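Local coordinates for protein DMSP lyase (Ruegeria pomeroyi, PDB 5CU1) that is a lyase of the cupin superfamily, built on a beta fold of antiparallel strands that holds an iron(III) ion in its interior, at residues H139-P142 with A143-Y147; R196-L199 with E200-P203. All coordinates share one frame; numbering follows the deposited sequence.

How the interactions relate
Interaction 1, residues 139-147, is buried and holds two of the three residues that bind the iron ion; interaction 2, residues 196-203, is a surface turn in the loop between strands 189-196 and 204-205. Their centres lie about 8 Å apart, and they meet directly: E144 OE1 and R196 NE form a 3.1 Å salt bridge, while A143 and P142 pack against D198 and H141 against P203. Both stretches join one antiparallel sheet of the cupin fold to the other. Their chemistry follows their place: metal coordination by a histidine and a carboxylate inside, against a carboxylate collecting N-H and hydroxyl donors, with a bridging water, outside.

Interaction 1 of 2, residues H139-P142 with A143-Y147; sequences HQHP and AEEIY. With FE (Fe (III) ion), chain B.
H141 and E145 approach the iron(III) ion from two neighbouring directions, the imidazole through NE2 at 2.4 Å and the carboxylate through both oxygens, with OE2 of E145 also 2.4 Å from the metal. E145 OE2 and H141 NE2 lie 3.4 Å apart because both bind the iron, and the ring and carboxylate planes stand 86° apart. Histidine suits its place because its two nitrogens do different work: ND1 donates to A143 O at 3.2 Å, with that oxygen only 2° out of the ring plane, which fixes the ring's rotation and leaves NE2 for the metal. E145 needs length; with CG anti to its backbone N (chi1 171°) and the chain extended beyond, its carboxylate spans the gap from its strand. H174 and W195 also hydrogen-bond to its oxygens, and H180 completes the metal site. The Y147 ring presents an edge to the iron, CE1 3.9 Å away. This dense interior gives way at the turn, where P142 and E144 are partly exposed and the carboxylate of E144 is held by R196. The turn connects strand 135-140 to strand 144-150, which lies between strands 189-196 and 171-174.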
loop_
_atom_site.group_PDB
_atom_site.type_symbol
_atom_site.label_atom_id
_atom_site.label_comp_id
_atom_site.label_asym_id
_atom_site.label_seq_id
_atom_site.Cartn_x
_atom_site.Cartn_y
_atom_site.Cartn_z
ATOM N N HIS A 139 0.247 -8.982 -10.752
ATOM C CA HIS A 139 -0.890 -8.151 -10.722
ATOM C C HIS A 139 -0.697 -6.868 -11.466
ATOM O O HIS A 139 0.343 -6.544 -11.719
ATOM C CB HIS A 139 -1.509 -7.948 -9.265
ATOM C CG HIS A 139 -0.658 -7.243 -8.294
ATOM N ND1 HIS A 139 0.245 -7.881 -7.551
ATOM C CD2 HIS A 139 -0.496 -5.953 -8.010
ATOM C CE1 HIS A 139 0.914 -7.042 -6.857
ATOM N NE2 HIS A 139 0.450 -5.876 -7.083
ATOM N N GLN A 140 -1.758 -6.216 -11.800
ATOM C CA GLN A 140 -1.780 -5.191 -12.694
ATOM C C GLN A 140 -3.023 -4.290 -12.667
ATOM O O GLN A 140 -4.012 -4.693 -12.423
ATOM C CB GLN A 140 -1.383 -5.657 -14.110
ATOM C CG GLN A 140 -2.581 -6.372 -14.765
ATOM C CD GLN A 140 -2.462 -7.295 -15.922
ATOM O OE1 GLN A 140 -1.573 -7.963 -16.163
ATOM N NE2 GLN A 140 -3.395 -7.310 -16.584
ATOM N N HIS A 141 -2.818 -3.100 -13.094
ATOM C CA HIS A 141 -3.693 -2.002 -13.168
ATOM C C HIS A 141 -3.278 -0.821 -14.017
ATOM O O HIS A 141 -2.201 -0.520 -14.157
ATOM C CB HIS A 141 -4.042 -1.472 -11.849
ATOM C CG HIS A 141 -2.897 -1.323 -10.925
ATOM N ND1 HIS A 141 -1.924 -0.393 -11.055
ATOM C CD2 HIS A 141 -2.539 -2.059 -9.884
ATOM C CE1 HIS A 141 -1.094 -0.489 -10.085
ATOM N NE2 HIS A 141 -1.400 -1.527 -9.395
ATOM N N PRO A 142 -4.213 -0.116 -14.567
ATOM C CA PRO A 142 -4.083 1.172 -15.257
ATOM C C PRO A 142 -3.431 2.383 -14.648
ATOM O O PRO A 142 -2.710 2.840 -15.366
ATOM C CB PRO A 142 -5.523 1.442 -15.623
ATOM C CG PRO A 142 -6.079 0.188 -15.659
ATOM C CD PRO A 142 -5.535 -0.628 -14.704
ATOM N N ALA A 143 -3.539 2.676 -13.354
ATOM C CA ALA A 143 -2.766 3.533 -12.712
ATOM C C ALA A 143 -1.288 3.218 -12.832
ATOM O O ALA A 143 -0.889 2.236 -12.605
ATOM C CB ALA A 143 -3.158 3.659 -11.256
ATOM N N GLU A 144 -0.563 4.246 -13.036
ATOM C CA GLU A 144 0.763 4.372 -12.634
ATOM C C GLU A 144 0.985 4.423 -11.170
ATOM O O GLU A 144 0.279 4.990 -10.483
ATOM C CB GLU A 144 1.413 5.501 -13.318
ATOM C CG GLU A 144 1.316 5.517 -14.786
ATOM C CD GLU A 144 2.149 6.583 -15.481
ATOM O OE1 GLU A 144 2.005 7.664 -15.325
ATOM O OE2 GLU A 144 2.931 6.316 -16.277
ATOM N N GLU A 145 2.009 3.744 -10.817
ATOM C CA GLU A 145 2.360 3.425 -9.485
ATOM C C GLU A 145 3.766 3.624 -8.934
ATOM O O GLU A 145 4.590 3.366 -9.480
ATOM C CB GLU A 145 1.739 2.085 -9.083
ATOM C CG GLU A 145 2.093 1.442 -7.856
ATOM C CD GLU A 145 1.574 0.081 -7.704
ATOM O OE1 GLU A 145 1.980 -0.803 -8.202
ATOM O OE2 GLU A 145 0.668 -0.086 -7.114
ATOM N N ILE A 146 3.857 4.184 -7.796
ATOM C CA ILE A 146 4.965 4.089 -6.883
ATOM C C ILE A 146 4.849 3.313 -5.555
ATOM O O ILE A 146 4.075 3.576 -4.848
ATOM C CB ILE A 146 5.700 5.456 -6.806
ATOM C CG1 ILE A 146 7.208 5.298 -6.628
ATOM C CG2 ILE A 146 4.959 6.547 -6.022
ATOM C CD1 ILE A 146 7.952 6.624 -6.495
ATOM N N TYR A 147 5.670 2.349 -5.325
ATOM C CA TYR A 147 5.974 1.708 -4.063
ATOM C C TYR A 147 7.231 2.244 -3.290
ATOM O O TYR A 147 8.289 2.046 -3.593
ATOM C CB TYR A 147 5.909 0.158 -4.251
ATOM C CG TYR A 147 4.701 -0.732 -4.078
ATOM C CD1 TYR A 147 3.791 -0.922 -5.028
ATOM C CD2 TYR A 147 4.597 -1.522 -3.011
ATOM C CE1 TYR A 147 2.807 -1.837 -4.922
ATOM C CE2 TYR A 147 3.618 -2.376 -2.854
ATOM C CZ TYR A 147 2.702 -2.553 -3.782
ATOM O OH TYR A 147 1.837 -3.467 -3.518
HETATM FE FE FE B . 0.237 -2.322 -7.810
#

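Interaction 2 of 2, residues R196-L199 with E200-P203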
loop_
_atom_site.group_PDB
_atom_site.type_symbol
_atom_site.label_atom_id
_atom_site.label_comp_id
_atom_site.label_asym_id
_atom_site.label_seq_id
_atom_site.Cartn_x
_atom_site.Cartn_y
_atom_site.Cartn_z
ATOM N N ARG A 196 -1.566 7.429 -9.800
ATOM C CA ARG A 196 -1.868 8.602 -10.585
ATOM C C ARG A 196 -2.433 8.099 -11.892
ATOM O O ARG A 196 -2.126 6.980 -12.302
ATOM C CB ARG A 196 -0.624 9.469 -10.778
ATOM C CG ARG A 196 0.454 8.851 -11.650
ATOM C CD ARG A 196 1.734 9.679 -11.657
ATOM N NE ARG A 196 2.573 9.324 -12.806
ATOM C CZ ARG A 196 3.709 9.929 -13.141
ATOM N NH1 ARG A 196 4.200 10.930 -12.423
ATOM N NH2 ARG A 196 4.362 9.527 -14.214
ATOM N N GLY A 197 -3.285 8.904 -12.524
ATOM C CA GLY A 197 -3.910 8.519 -13.770
ATOM C C GLY A 197 -5.284 7.925 -13.556
ATOM O O GLY A 197 -6.108 8.510 -12.877
ATOM N N ASP A 198 -5.532 6.765 -14.149
ATOM C CA ASP A 198 -6.793 6.053 -13.963
ATOM C C ASP A 198 -6.841 5.434 -12.576
ATOM O O ASP A 198 -6.195 4.429 -12.327
ATOM C CB ASP A 198 -6.945 4.988 -15.050
ATOM C CG ASP A 198 -8.181 4.133 -14.883
ATOM O OD1 ASP A 198 -8.999 4.361 -13.966
ATOM O OD2 ASP A 198 -8.328 3.214 -15.702
ATOM N N LEU A 199 -7.602 6.052 -11.679
ATOM C CA LEU A 199 -7.650 5.663 -10.272
ATOM C C LEU A 199 -8.792 4.706 -9.991
ATOM O O LEU A 199 -8.854 4.078 -8.938
ATOM C CB LEU A 199 -7.797 6.904 -9.381
ATOM C CG LEU A 199 -6.843 8.056 -9.698
ATOM C CD1 LEU A 199 -7.177 9.297 -8.886
ATOM C CD2 LEU A 199 -5.436 7.594 -9.441
ATOM N N GLU A 200 -9.693 4.592 -10.953
ATOM C CA GLU A 200 -10.963 3.915 -10.731
ATOM C C GLU A 200 -10.883 2.406 -10.961
ATOM O O GLU A 200 -11.594 1.651 -10.318
ATOM C CB GLU A 200 -12.026 4.566 -11.624
ATOM C CG GLU A 200 -13.213 3.716 -12.022
ATOM C CD GLU A 200 -14.110 4.452 -13.003
ATOM O OE1 GLU A 200 -14.054 5.705 -13.017
ATOM O OE2 GLU A 200 -14.848 3.789 -13.771
ATOM N N THR A 201 -9.993 1.974 -11.849
ATOM C CA THR A 201 -9.860 0.552 -12.212
ATOM C C THR A 201 -9.071 -0.257 -11.175
ATOM O O THR A 201 -7.879 -0.023 -10.975
ATOM C CB THR A 201 -9.170 0.406 -13.595
ATOM O OG1 THR A 201 -9.840 1.240 -14.555
ATOM C CG2 THR A 201 -9.200 -1.020 -14.075
ATOM N N ALA A 202 -9.729 -1.210 -10.516
ATOM C CA ALA A 202 -9.059 -2.022 -9.492
ATOM C C ALA A 202 -8.001 -2.962 -10.091
ATOM O O ALA A 202 -8.151 -3.435 -11.216
ATOM C CB ALA A 202 -10.091 -2.827 -8.696
ATOM N N PRO A 203 -6.927 -3.242 -9.337
ATOM C CA PRO A 203 -5.923 -4.239 -9.759
ATOM C C PRO A 203 -6.525 -5.628 -10.031
ATOM O O PRO A 203 -7.476 -6.031 -9.355
ATOM C CB PRO A 203 -4.951 -4.291 -8.569
ATOM C CG PRO A 203 -5.677 -3.617 -7.421
ATOM C CD PRO A 203 -6.594 -2.624 -8.040
HETATM O O HOH W 1 -6.025 1.843 -12.048
#
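D198 reaches across to E200 and T201 and gathers three donors on one carboxylate. From CB the side chain leaves with CG anti to the backbone N (chi1 176°), a torsion that carries the carboxylate toward the residues that follow. CG itself comes within 3.4 Å of T201 OG1. Beyond it the two oxygens part company. OD1 accepts the E200 N-H at 3.1 Å, the donor lying nearly along its C-O axis and the bond bent to 141°; it also takes a weak bond from T201 N. A side-chain oxygen bonded to the N-H two residues on defines an Asx turn, here set in the loop that links strand 189-196 to strand 204-205 of the cupin fold. Aspartate fits because its short side chain brings OD1 within reach of both amides. OD2, the other tip, receives the T201 hydroxyl at 2.7 Å on its syn side, 25° out of the carboxylate plane; threonine suits the place because its OG1, on the CB, can reach OD2 while its backbone N-H turns to OD1. One water donates to D198 O and to T201 O, bridging the turn's carbonyls. Ahead of D198 the chain turns at G197, whose positive phi a residue without a side chain takes up easily.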